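Local coordinates for protein uncharacterized CONSERVED DOMAIN PROTEIN (Vibrio cholerae, PDB 3LKV) that probably serves as the periplasmic substrate-binding component of an ABC transporter, holding phenylalanine in the cleft between two lobes and binding zinc ions, at residues Val11-Ile16 and Ala24-Leu29; Pro79-Leu84 and Ala104-Gln109; Val254-Glu259 and Gly264-Gln269. All coordinates share one frame; numbering follows the deposited sequence.

Contact 1 of 3, residues Val11-Ile16 and Ala24-Leu29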
ATOM      1  N   VAL A  11      10.232  -7.044  -8.118  1.00 22.07           N
ATOM      2  CA  VAL A  11      10.350  -7.912  -6.961  1.00 20.50           C
ATOM      3  C   VAL A  11       8.961  -8.502  -6.702  1.00 21.11           C
ATOM      4  O   VAL A  11       7.999  -7.751  -6.508  1.00 20.59           O
ATOM      5  CB  VAL A  11      10.867  -7.127  -5.769  1.00 19.47           C
ATOM      6  CG1 VAL A  11      10.916  -8.002  -4.492  1.00 16.90           C
ATOM      7  CG2 VAL A  11      12.294  -6.550  -6.131  1.00 16.77           C
ATOM      8  N   ALA A  12       8.882  -9.838  -6.674  1.00 20.03           N
ATOM      9  CA  ALA A  12       7.629 -10.537  -6.494  1.00 20.21           C
ATOM     10  C   ALA A  12       7.690 -11.333  -5.195  1.00 19.17           C
ATOM     11  O   ALA A  12       8.598 -12.139  -5.017  1.00 19.42           O
ATOM     12  CB  ALA A  12       7.371 -11.474  -7.709  1.00 19.14           C
ATOM     13  N   VAL A  13       6.718 -11.085  -4.333  1.00 18.64           N
ATOM     14  CA  VAL A  13       6.704 -11.548  -2.982  1.00 18.78           C
ATOM     15  C   VAL A  13       5.560 -12.511  -2.769  1.00 19.25           C
ATOM     16  O   VAL A  13       4.401 -12.159  -2.996  1.00 19.65           O
ATOM     17  CB  VAL A  13       6.523 -10.400  -1.986  1.00 20.04           C
ATOM     18  CG1 VAL A  13       6.578 -10.955  -0.562  1.00 18.24           C
ATOM     19  CG2 VAL A  13       7.581  -9.293  -2.196  1.00 19.14           C
ATOM     20  N   SER A  14       5.886 -13.730  -2.370  1.00 18.94           N
ATOM     21  CA  SER A  14       4.913 -14.730  -2.058  1.00 19.38           C
ATOM     22  C   SER A  14       4.955 -15.088  -0.574  1.00 20.98           C
ATOM     23  O   SER A  14       6.013 -15.394  -0.029  1.00 19.89           O
ATOM     24  CB  SER A  14       5.266 -15.960  -2.850  1.00 19.77           C
ATOM     25  OG  SER A  14       4.331 -17.017  -2.636  1.00 23.50           O
ATOM     26  N   GLN A  15       3.782 -15.146   0.050  1.00 20.63           N
ATOM     27  CA  GLN A  15       3.645 -15.270   1.505  1.00 20.39           C
ATOM     28  C   GLN A  15       2.589 -16.314   1.750  1.00 20.30           C
ATOM     29  O   GLN A  15       1.512 -16.255   1.131  1.00 20.92           O
ATOM     30  CB  GLN A  15       3.177 -13.918   2.041  1.00 20.70           C
ATOM     31  CG  GLN A  15       3.204 -13.797   3.465  1.00 23.06           C
ATOM     32  CD  GLN A  15       2.807 -12.395   3.937  1.00 24.24           C
ATOM     33  OE1 GLN A  15       3.350 -11.420   3.474  1.00 24.56           O
ATOM     34  NE2 GLN A  15       1.896 -12.321   4.880  1.00 21.46           N
ATOM     35  N   ILE A  16       2.850 -17.277   2.636  1.00 19.64           N
ATOM     36  CA  ILE A  16       1.925 -18.391   2.792  1.00 18.76           C
ATOM     37  C   ILE A  16       0.529 -17.938   3.256  1.00 20.21           C
ATOM     38  O   ILE A  16      -0.509 -18.480   2.818  1.00 20.18           O
ATOM     39  CB  ILE A  16       2.551 -19.507   3.683  1.00 18.73           C
ATOM     40  CG1 ILE A  16       1.655 -20.732   3.777  1.00 20.19           C
ATOM     41  CG2 ILE A  16       2.938 -18.971   5.077  1.00 16.32           C
ATOM     42  CD1 ILE A  16       1.298 -21.431   2.450  1.00 22.11           C
ATOM     43  N   ALA A  24       4.662  -8.084   9.085  1.00 20.81           N
ATOM     44  CA  ALA A  24       5.691  -7.151   9.525  1.00 21.04           C
ATOM     45  C   ALA A  24       6.951  -7.390   8.689  1.00 21.47           C
ATOM     46  O   ALA A  24       7.659  -6.466   8.364  1.00 20.31           O
ATOM     47  CB  ALA A  24       6.011  -7.286  11.049  1.00 20.12           C
ATOM     48  N   THR A  25       7.243  -8.645   8.377  1.00 21.97           N
ATOM     49  CA  THR A  25       8.390  -8.948   7.578  1.00 22.15           C
ATOM     50  C   THR A  25       8.252  -8.281   6.226  1.00 22.63           C
ATOM     51  O   THR A  25       9.181  -7.667   5.733  1.00 23.09           O
ATOM     52  CB  THR A  25       8.557 -10.449   7.394  1.00 22.80           C
ATOM     53  OG1 THR A  25       8.713 -11.056   8.683  1.00 24.24           O
ATOM     54  CG2 THR A  25       9.762 -10.746   6.589  1.00 18.97           C
ATOM     55  N   ARG A  26       7.072  -8.386   5.637  1.00 23.77           N
ATOM     56  CA  ARG A  26       6.825  -7.803   4.331  1.00 23.56           C
ATOM     57  C   ARG A  26       6.919  -6.270   4.355  1.00 23.12           C
ATOM     58  O   ARG A  26       7.441  -5.682   3.425  1.00 21.73           O
ATOM     59  CB  ARG A  26       5.463  -8.253   3.798  1.00 23.61           C
ATOM     60  CG  ARG A  26       5.235  -7.801   2.375  1.00 24.51           C
ATOM     61  CD  ARG A  26       4.067  -8.396   1.707  1.00 26.32           C
ATOM     62  NE  ARG A  26       2.853  -7.615   1.968  1.00 31.91           N
ATOM     63  CZ  ARG A  26       1.914  -7.956   2.840  1.00 31.76           C
ATOM     64  NH1 ARG A  26       2.031  -9.047   3.581  1.00 34.22           N
ATOM     65  NH2 ARG A  26       0.868  -7.198   2.997  1.00 32.72           N
ATOM     66  N   GLN A  27       6.411  -5.629   5.400  1.00 22.46           N
ATOM     67  CA  GLN A  27       6.507  -4.175   5.501  1.00 23.27           C
ATOM     68  C   GLN A  27       7.966  -3.745   5.643  1.00 22.69           C
ATOM     69  O   GLN A  27       8.433  -2.733   5.074  1.00 22.53           O
ATOM     70  CB  GLN A  27       5.730  -3.682   6.719  1.00 24.34           C
ATOM     71  CG  GLN A  27       5.630  -2.137   6.798  1.00 26.76           C
ATOM     72  CD  GLN A  27       4.941  -1.518   5.589  1.00 30.71           C
ATOM     73  OE1 GLN A  27       3.780  -1.802   5.342  1.00 36.78           O
ATOM     74  NE2 GLN A  27       5.649  -0.644   4.838  1.00 32.75           N
ATOM     75  N   GLY A  28       8.679  -4.509   6.444  1.00 21.51           N
ATOM     76  CA  GLY A  28      10.107  -4.280   6.625  1.00 22.25           C
ATOM     77  C   GLY A  28      10.908  -4.361   5.333  1.00 21.21           C
ATOM     78  O   GLY A  28      11.813  -3.550   5.086  1.00 20.54           O
ATOM     79  N   LEU A  29      10.552  -5.324   4.502  1.00 20.31           N
ATOM     80  CA  LEU A  29      11.192  -5.468   3.229  1.00 20.10           C
ATOM     81  C   LEU A  29      10.962  -4.233   2.333  1.00 21.19           C
ATOM     82  O   LEU A  29      11.892  -3.718   1.698  1.00 20.14           O
ATOM     83  CB  LEU A  29      10.676  -6.724   2.551  1.00 19.39           C
ATOM     84  CG  LEU A  29      11.085  -6.861   1.079  1.00 19.30           C
ATOM     85  CD1 LEU A  29      12.601  -6.870   0.923  1.00 21.69           C
ATOM     86  CD2 LEU A  29      10.464  -8.159   0.512  1.00 17.53           C
TER

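Contact 2 of 3, residues Pro79-Leu84 and Ala104-Gln109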
ATOM      1  N   PRO A  79       6.606 -22.706   3.361  1.00 21.53           N
ATOM      2  CA  PRO A  79       5.870 -23.411   2.284  1.00 22.07           C
ATOM      3  C   PRO A  79       5.878 -22.610   0.970  1.00 21.84           C
ATOM      4  O   PRO A  79       6.042 -23.180  -0.089  1.00 21.44           O
ATOM      5  CB  PRO A  79       4.457 -23.595   2.851  1.00 22.73           C
ATOM      6  CG  PRO A  79       4.561 -23.318   4.288  1.00 22.25           C
ATOM      7  CD  PRO A  79       5.763 -22.417   4.514  1.00 21.05           C
ATOM      8  N   THR A  80       5.833 -21.289   1.042  1.00 21.33           N
ATOM      9  CA  THR A  80       5.841 -20.479  -0.181  1.00 20.08           C
ATOM     10  C   THR A  80       7.255 -20.455  -0.731  1.00 19.98           C
ATOM     11  O   THR A  80       7.421 -20.562  -1.924  1.00 18.55           O
ATOM     12  CB  THR A  80       5.294 -19.075   0.091  1.00 21.33           C
ATOM     13  OG1 THR A  80       5.434 -18.792   1.491  1.00 22.20           O
ATOM     14  CG2 THR A  80       3.771 -19.027  -0.230  1.00 18.41           C
ATOM     15  N   ALA A  81       8.273 -20.433   0.140  1.00 18.85           N
ATOM     16  CA  ALA A  81       9.653 -20.524  -0.358  1.00 19.15           C
ATOM     17  C   ALA A  81       9.872 -21.828  -1.082  1.00 18.44           C
ATOM     18  O   ALA A  81      10.462 -21.838  -2.142  1.00 19.66           O
ATOM     19  CB  ALA A  81      10.688 -20.342   0.753  1.00 19.15           C
ATOM     20  N   GLN A  82       9.368 -22.906  -0.524  1.00 17.86           N
ATOM     21  CA  GLN A  82       9.526 -24.196  -1.109  1.00 18.18           C
ATOM     22  C   GLN A  82       8.901 -24.254  -2.476  1.00 18.54           C
ATOM     23  O   GLN A  82       9.500 -24.845  -3.409  1.00 17.66           O
ATOM     24  CB  GLN A  82       8.921 -25.288  -0.227  1.00 18.61           C
ATOM     25  CG  GLN A  82       9.770 -25.608   1.031  1.00 18.11           C
ATOM     26  CD  GLN A  82       9.109 -26.704   1.864  1.00 21.03           C
ATOM     27  OE1 GLN A  82       7.941 -26.609   2.158  1.00 23.58           O
ATOM     28  NE2 GLN A  82       9.867 -27.700   2.283  1.00 19.15           N
ATOM     29  N   ALA A  83       7.717 -23.660  -2.632  1.00 17.42           N
ATOM     30  CA  ALA A  83       7.086 -23.663  -3.964  1.00 16.79           C
ATOM     31  C   ALA A  83       7.895 -22.862  -4.976  1.00 16.40           C
ATOM     32  O   ALA A  83       7.926 -23.181  -6.184  1.00 16.55           O
ATOM     33  CB  ALA A  83       5.655 -23.109  -3.875  1.00 17.44           C
ATOM     34  N   LEU A  84       8.555 -21.796  -4.514  1.00 17.18           N
ATOM     35  CA  LEU A  84       9.376 -21.003  -5.434  1.00 17.04           C
ATOM     36  C   LEU A  84      10.586 -21.813  -5.931  1.00 17.09           C
ATOM     37  O   LEU A  84      10.924 -21.796  -7.133  1.00 16.80           O
ATOM     38  CB  LEU A  84       9.828 -19.725  -4.772  1.00 18.37           C
ATOM     39  CG  LEU A  84       8.784 -18.617  -4.455  1.00 17.53           C
ATOM     40  CD1 LEU A  84       9.467 -17.523  -3.756  1.00 16.59           C
ATOM     41  CD2 LEU A  84       8.054 -18.114  -5.690  1.00 12.61           C
ATOM     42  N   ALA A 104      14.311 -27.656   5.195  1.00 23.73           N
ATOM     43  CA  ALA A 104      13.228 -27.400   4.233  1.00 22.47           C
ATOM     44  C   ALA A 104      13.677 -27.625   2.831  1.00 22.27           C
ATOM     45  O   ALA A 104      12.866 -27.483   1.903  1.00 21.83           O
ATOM     46  CB  ALA A 104      12.695 -25.969   4.372  1.00 20.62           C
ATOM     47  N   LYS A 105      14.957 -27.929   2.636  1.00 22.18           N
ATOM     48  CA  LYS A 105      15.477 -28.203   1.277  1.00 23.39           C
ATOM     49  C   LYS A 105      15.518 -27.007   0.356  1.00 22.19           C
ATOM     50  O   LYS A 105      15.464 -27.125  -0.855  1.00 22.84           O
ATOM     51  CB  LYS A 105      14.709 -29.368   0.611  1.00 24.84           C
ATOM     52  CG  LYS A 105      14.836 -30.687   1.450  1.00 28.76           C
ATOM     53  CD  LYS A 105      14.231 -31.949   0.758  1.00 36.26           C
ATOM     54  CE  LYS A 105      14.498 -33.258   1.627  1.00 41.94           C
ATOM     55  NZ  LYS A 105      13.688 -34.497   1.236  1.00 45.89           N
ATOM     56  N   LEU A 106      15.648 -25.843   0.932  1.00 21.20           N
ATOM     57  CA  LEU A 106      15.823 -24.647   0.164  1.00 21.67           C
ATOM     58  C   LEU A 106      17.285 -24.429  -0.224  1.00 20.32           C
ATOM     59  O   LEU A 106      17.574 -23.921  -1.320  1.00 20.64           O
ATOM     60  CB  LEU A 106      15.370 -23.473   1.013  1.00 21.83           C
ATOM     61  CG  LEU A 106      13.953 -23.526   1.509  1.00 24.06           C
ATOM     62  CD1 LEU A 106      13.712 -22.233   2.303  1.00 21.75           C
ATOM     63  CD2 LEU A 106      12.983 -23.726   0.310  1.00 20.13           C
ATOM     64  N   VAL A 107      18.189 -24.757   0.694  1.00 19.42           N
ATOM     65  CA  VAL A 107      19.608 -24.719   0.448  1.00 19.11           C
ATOM     66  C   VAL A 107      20.298 -25.998   0.970  1.00 21.31           C
ATOM     67  O   VAL A 107      19.853 -26.617   1.945  1.00 20.96           O
ATOM     68  CB  VAL A 107      20.252 -23.463   1.090  1.00 19.63           C
ATOM     69  CG1 VAL A 107      19.636 -22.143   0.528  1.00 17.11           C
ATOM     70  CG2 VAL A 107      20.179 -23.526   2.590  1.00 17.24           C
ATOM     71  N   LYS A 108      21.409 -26.385   0.346  1.00 23.03           N
ATOM     72  CA  LYS A 108      22.184 -27.529   0.840  1.00 24.19           C
ATOM     73  C   LYS A 108      22.876 -27.200   2.183  1.00 24.37           C
ATOM     74  O   LYS A 108      23.049 -28.050   3.050  1.00 24.86           O
ATOM     75  CB  LYS A 108      23.209 -27.927  -0.224  1.00 25.12           C
ATOM     76  CG  LYS A 108      23.753 -29.350   0.031  1.00 28.96           C
ATOM     77  CD  LYS A 108      24.920 -29.771  -0.867  0.40 28.20           C
ATOM     78  CE  LYS A 108      25.769 -30.815  -0.125  0.40 28.27           C
ATOM     79  NZ  LYS A 108      26.624 -31.591  -1.025  0.40 27.13           N
ATOM     80  N   GLN A 109      23.298 -25.957   2.343  1.00 24.24           N
ATOM     81  CA  GLN A 109      23.907 -25.499   3.599  1.00 24.20           C
ATOM     82  C   GLN A 109      23.819 -23.969   3.651  1.00 23.07           C
ATOM     83  O   GLN A 109      23.644 -23.308   2.642  1.00 21.66           O
ATOM     84  CB  GLN A 109      25.390 -25.957   3.717  1.00 25.30           C
ATOM     85  CG  GLN A 109      26.408 -25.229   2.792  1.00 25.62           C
ATOM     86  CD  GLN A 109      26.438 -25.799   1.372  1.00 29.25           C
ATOM     87  OE1 GLN A 109      26.367 -26.994   1.177  1.00 32.98           O
ATOM     88  NE2 GLN A 109      26.570 -24.941   0.389  1.00 29.35           N
TER

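Contact 3 of 3, residues Val254-Glu259 and Gly264-Gln269. With ZN (zinc ion), chain D.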
ATOM      1  N   VAL A 254      18.040  -8.572  -1.371  1.00 18.76           N
ATOM      2  CA  VAL A 254      17.380  -8.203  -2.621  1.00 17.91           C
ATOM      3  C   VAL A 254      18.178  -7.097  -3.362  1.00 18.21           C
ATOM      4  O   VAL A 254      18.454  -7.223  -4.537  1.00 17.85           O
ATOM      5  CB  VAL A 254      15.946  -7.769  -2.366  1.00 18.36           C
ATOM      6  CG1 VAL A 254      15.340  -7.217  -3.637  1.00 15.90           C
ATOM      7  CG2 VAL A 254      15.114  -8.941  -1.823  1.00 14.75           C
ATOM      8  N   ALA A 255      18.606  -6.049  -2.669  1.00 17.66           N
ATOM      9  CA  ALA A 255      19.358  -4.984  -3.356  1.00 18.89           C
ATOM     10  C   ALA A 255      20.680  -5.512  -3.900  1.00 19.24           C
ATOM     11  O   ALA A 255      21.066  -5.164  -5.022  1.00 19.70           O
ATOM     12  CB  ALA A 255      19.584  -3.735  -2.496  1.00 16.85           C
ATOM     13  N   ALA A 256      21.364  -6.367  -3.132  1.00 19.40           N
ATOM     14  CA  ALA A 256      22.662  -6.866  -3.584  1.00 19.28           C
ATOM     15  C   ALA A 256      22.433  -7.684  -4.850  1.00 18.14           C
ATOM     16  O   ALA A 256      23.178  -7.573  -5.810  1.00 19.44           O
ATOM     17  CB  ALA A 256      23.362  -7.695  -2.465  1.00 18.58           C
ATOM     18  N   ILE A 257      21.356  -8.441  -4.904  1.00 17.61           N
ATOM     19  CA  ILE A 257      21.117  -9.271  -6.089  1.00 17.07           C
ATOM     20  C   ILE A 257      20.799  -8.397  -7.296  1.00 18.45           C
ATOM     21  O   ILE A 257      21.265  -8.628  -8.419  1.00 17.57           O
ATOM     22  CB  ILE A 257      19.998 -10.309  -5.817  1.00 16.64           C
ATOM     23  CG1 ILE A 257      20.544 -11.334  -4.818  1.00 17.80           C
ATOM     24  CG2 ILE A 257      19.486 -10.985  -7.109  1.00 14.82           C
ATOM     25  CD1 ILE A 257      19.546 -12.295  -4.183  1.00 18.35           C
ATOM     26  N   LEU A 258      19.987  -7.390  -7.066  1.00 19.12           N
ATOM     27  CA  LEU A 258      19.582  -6.492  -8.145  1.00 20.29           C
ATOM     28  C   LEU A 258      20.809  -5.813  -8.750  1.00 21.44           C
ATOM     29  O   LEU A 258      20.811  -5.493  -9.904  1.00 23.06           O
ATOM     30  CB  LEU A 258      18.590  -5.426  -7.613  1.00 19.53           C
ATOM     31  CG  LEU A 258      17.142  -5.921  -7.367  1.00 19.61           C
ATOM     32  CD1 LEU A 258      16.347  -4.864  -6.693  1.00 18.32           C
ATOM     33  CD2 LEU A 258      16.450  -6.342  -8.664  1.00 15.80           C
ATOM     34  N   GLU A 259      21.835  -5.620  -7.956  1.00 21.97           N
ATOM     35  CA  GLU A 259      23.055  -5.005  -8.380  1.00 24.43           C
ATOM     36  C   GLU A 259      24.064  -5.986  -8.950  1.00 23.66           C
ATOM     37  O   GLU A 259      25.205  -5.643  -9.160  1.00 23.85           O
ATOM     38  CB  GLU A 259      23.663  -4.223  -7.186  1.00 25.60           C
ATOM     39  CG  GLU A 259      22.876  -2.930  -6.980  1.00 31.62           C
ATOM     40  CD  GLU A 259      22.868  -2.394  -5.547  1.00 40.64           C
ATOM     41  OE1 GLU A 259      23.845  -2.688  -4.775  1.00 40.66           O
ATOM     42  OE2 GLU A 259      21.856  -1.666  -5.242  1.00 43.93           O
ATOM     43  N   GLY A 264      23.595 -17.332  -4.799  1.00 17.91           N
ATOM     44  CA  GLY A 264      24.317 -18.451  -4.187  1.00 18.39           C
ATOM     45  C   GLY A 264      25.632 -18.062  -3.486  1.00 18.71           C
ATOM     46  O   GLY A 264      26.208 -18.875  -2.772  1.00 16.84           O
ATOM     47  N   SER A 265      26.105 -16.829  -3.710  1.00 19.30           N
ATOM     48  CA  SER A 265      27.360 -16.372  -3.158  1.00 19.91           C
ATOM     49  C   SER A 265      27.050 -15.602  -1.903  1.00 19.42           C
ATOM     50  O   SER A 265      27.946 -15.106  -1.288  1.00 18.00           O
ATOM     51  CB  SER A 265      28.120 -15.444  -4.131  1.00 20.69           C
ATOM     52  OG  SER A 265      27.528 -14.100  -4.117  1.00 25.67           O
ATOM     53  N   LEU A 266      25.772 -15.486  -1.533  1.00 18.73           N
ATOM     54  CA  LEU A 266      25.436 -14.774  -0.310  1.00 18.28           C
ATOM     55  C   LEU A 266      25.086 -15.779   0.786  1.00 17.47           C
ATOM     56  O   LEU A 266      24.162 -16.590   0.625  1.00 18.28           O
ATOM     57  CB  LEU A 266      24.287 -13.826  -0.537  1.00 17.31           C
ATOM     58  CG  LEU A 266      24.467 -12.745  -1.596  1.00 19.45           C
ATOM     59  CD1 LEU A 266      23.190 -11.982  -1.821  1.00 17.52           C
ATOM     60  CD2 LEU A 266      25.593 -11.737  -1.244  1.00 15.67           C
ATOM     61  N   ASP A 267      25.830 -15.735   1.885  1.00 16.70           N
ATOM     62  CA  ASP A 267      25.548 -16.602   3.019  1.00 16.98           C
ATOM     63  C   ASP A 267      24.152 -16.359   3.606  1.00 16.45           C
ATOM     64  O   ASP A 267      23.689 -15.230   3.693  1.00 16.15           O
ATOM     65  CB  ASP A 267      26.570 -16.452   4.163  1.00 16.60           C
ATOM     66  CG  ASP A 267      27.979 -16.727   3.752  1.00 16.71           C
ATOM     67  OD1 ASP A 267      28.216 -17.508   2.754  1.00 14.84           O
ATOM     68  OD2 ASP A 267      28.891 -16.130   4.447  1.00 17.94           O
ATOM     69  N   VAL A 268      23.515 -17.423   4.053  1.00 16.80           N
ATOM     70  CA  VAL A 268      22.237 -17.325   4.720  1.00 17.33           C
ATOM     71  C   VAL A 268      22.451 -16.752   6.135  1.00 19.20           C
ATOM     72  O   VAL A 268      23.268 -17.216   6.885  1.00 19.44           O
ATOM     73  CB  VAL A 268      21.551 -18.697   4.787  1.00 17.73           C
ATOM     74  CG1 VAL A 268      20.319 -18.680   5.776  1.00 16.69           C
ATOM     75  CG2 VAL A 268      21.142 -19.121   3.434  1.00 14.49           C
ATOM     76  N   GLN A 269      21.679 -15.762   6.512  1.00 21.12           N
ATOM     77  CA  GLN A 269      21.834 -15.154   7.804  1.00 23.75           C
ATOM     78  C   GLN A 269      20.830 -15.747   8.785  1.00 24.09           C
ATOM     79  O   GLN A 269      19.674 -15.973   8.433  1.00 22.69           O
ATOM     80  CB  GLN A 269      21.554 -13.668   7.636  1.00 25.85           C
ATOM     81  CG  GLN A 269      21.752 -12.843   8.867  1.00 30.67           C
ATOM     82  CD  GLN A 269      23.222 -12.587   9.079  1.00 37.92           C
ATOM     83  OE1 GLN A 269      23.944 -12.256   8.115  1.00 39.05           O
ATOM     84  NE2 GLN A 269      23.692 -12.780  10.330  1.00 39.49           N
TER
HETATM   85 ZN    ZN D 402      30.667 -16.883   3.980  1.00 35.67          ZN

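Contact 1 of 3, residues Val11-Ile16 and Ala24-Leu29
Val-13 and Leu-29 meet end-on, with CG2 of Val-13 4.1 Å from CD2 of Leu-29, and they form the close-packed part of this contact. Branched aliphatic residues suit the place: Phe-46 of strand 44-50 touches both side chains, and Ala-251 of helix 243-258 lies against Leu-29. CG1 of Val-13, set anti to the backbone N (chi1 -178°), turns instead to the stem of Arg-26, 4.2 Å from its CD. Strand 9-15 and helix 20-35 open a beta-alpha-beta unit of the kind that builds Rossmann-like periplasmic binding lobes. The two short segments run nearly antiparallel at 168°, because the chain reverses between them, and their axes stay 10.7 Å apart, an ordinary spacing for a helix packed on a sheet. Toward the more open side the contact becomes polar. Here the partly exposed Arg-26 comes in broadside to Gln-15, and NH1 of Arg-26 donates to OE1 of Gln-15 over 2.7 Å, a short but bent bond (141° at the hydrogen). The oxygen sits at the edge of the guanidinium, near its plane. OD1 of Asp-23 forms a salt bridge with the same NH1, and NE2 of Gln-15 donates to it and to O of Val-17, which probably fixes the turn of the amide, while Tyr-48 adds a cation-pi contact to Arg-26.

Contact 2 of 3, residues Pro79-Leu84 and Ala104-Gln109
Leu-106 lies nearly perpendicular to Gln-82, so that its tip meets the root of the glutamine and leaves the amide end for another partner. CD2 of Leu-106 lies 3.8 Å from CA of Gln-82 and equally far from its CG, while the other methyl, CD1, rests 3.9 Å from CB of Ala-81. One leucine thus lays its two branches on neighbouring residues of helix 78-87. The methyl of Ala-81 is small enough to let it come close to the helix, and Phe-95 of strand 93-98 touches both Ala-81 and Leu-106 within this buried layer. Gln-82 has its CG anti to the carbonyl carbon (chi1 -74°) and then runs out extended, which carries NE2 past the leucine to the backbone of Ala-104. There NE2 donates to O of Ala-104 over 3.0 Å in a nearly straight bond, 164° at the hydrogen. The acceptor lies close to the amide plane of Gln-82, and the donor is tilted 19° from the plane of the carbonyl. The loop between strands 93-98 and 117-121 is thus docked on the helix whose Pro-79 touches the bound phenylalanine. The apolar contact of Leu-106 is undirected, whereas the directional amide bond pairs the carbonyl of a residue in no regular helix or strand and would fix the loop's place along the helix.

Contact 3 of 3, residues Val254-Glu259 and Gly264-Gln269
A single methyl carries the whole contact: CD1 of Leu-266 meets both Ile-257 and Ala-256, and no hydrogen bond joins the two segments. It lies 4.1 Å from CG1 of Ile-257 and 4.3 Å from CB of Ala-256, a light apolar touch that buries little surface. The isoleucine and leucine side chains meet at a slant. Ile-257 has CG1 anti to its carbonyl carbon (chi1 -69°), which swings that branch toward the loop, whereas the short Ala-256 lets the leucine tip settle beside the helix. Next in the chain, Asp-267 turns to a different task. Its OD2 binds a zinc ion at 2.0 Å, Glu-111 supplies a second ligand, and NE2 of Gln-112 donates to OD1, which would help hold the carboxylate in position. An anionic carboxylate oxygen suits the doubly charged zinc ion, a borderline Lewis acid that accepts O, N and S ligands. Leu-266 is further held through its backbone oxygen, bonded to OG1 of Thr-118. The last turns of helix 243-258 lie against strands 72-76 and 93-98 through Val-254 and Ile-257, and the returning chain crosses to pair with strand 117-121 at the edge of the parallel sheet.

Overall arrangement
From the N terminus, contact 1 closes a short loop between strand 9-15 and helix 20-35. Contact 2 then closes a longer one, running from helix 78-87 through strand 93-98 to the following loop, and contact 3 closes a short loop after helix 243-258. The three follow in series, neither nesting nor crossing, with centres about 16 Å apart. Ile-16 packs on Pro-79 and Thr-80, and Ser-14 on Thr-80, joining contacts 1 and 2. Val-254 touches Val-11 and Leu-29, so contact 3 leans on contact 1. Although 254-269 comes late in sequence, it returns to the lobe built on the parallel sheet that begins the chain.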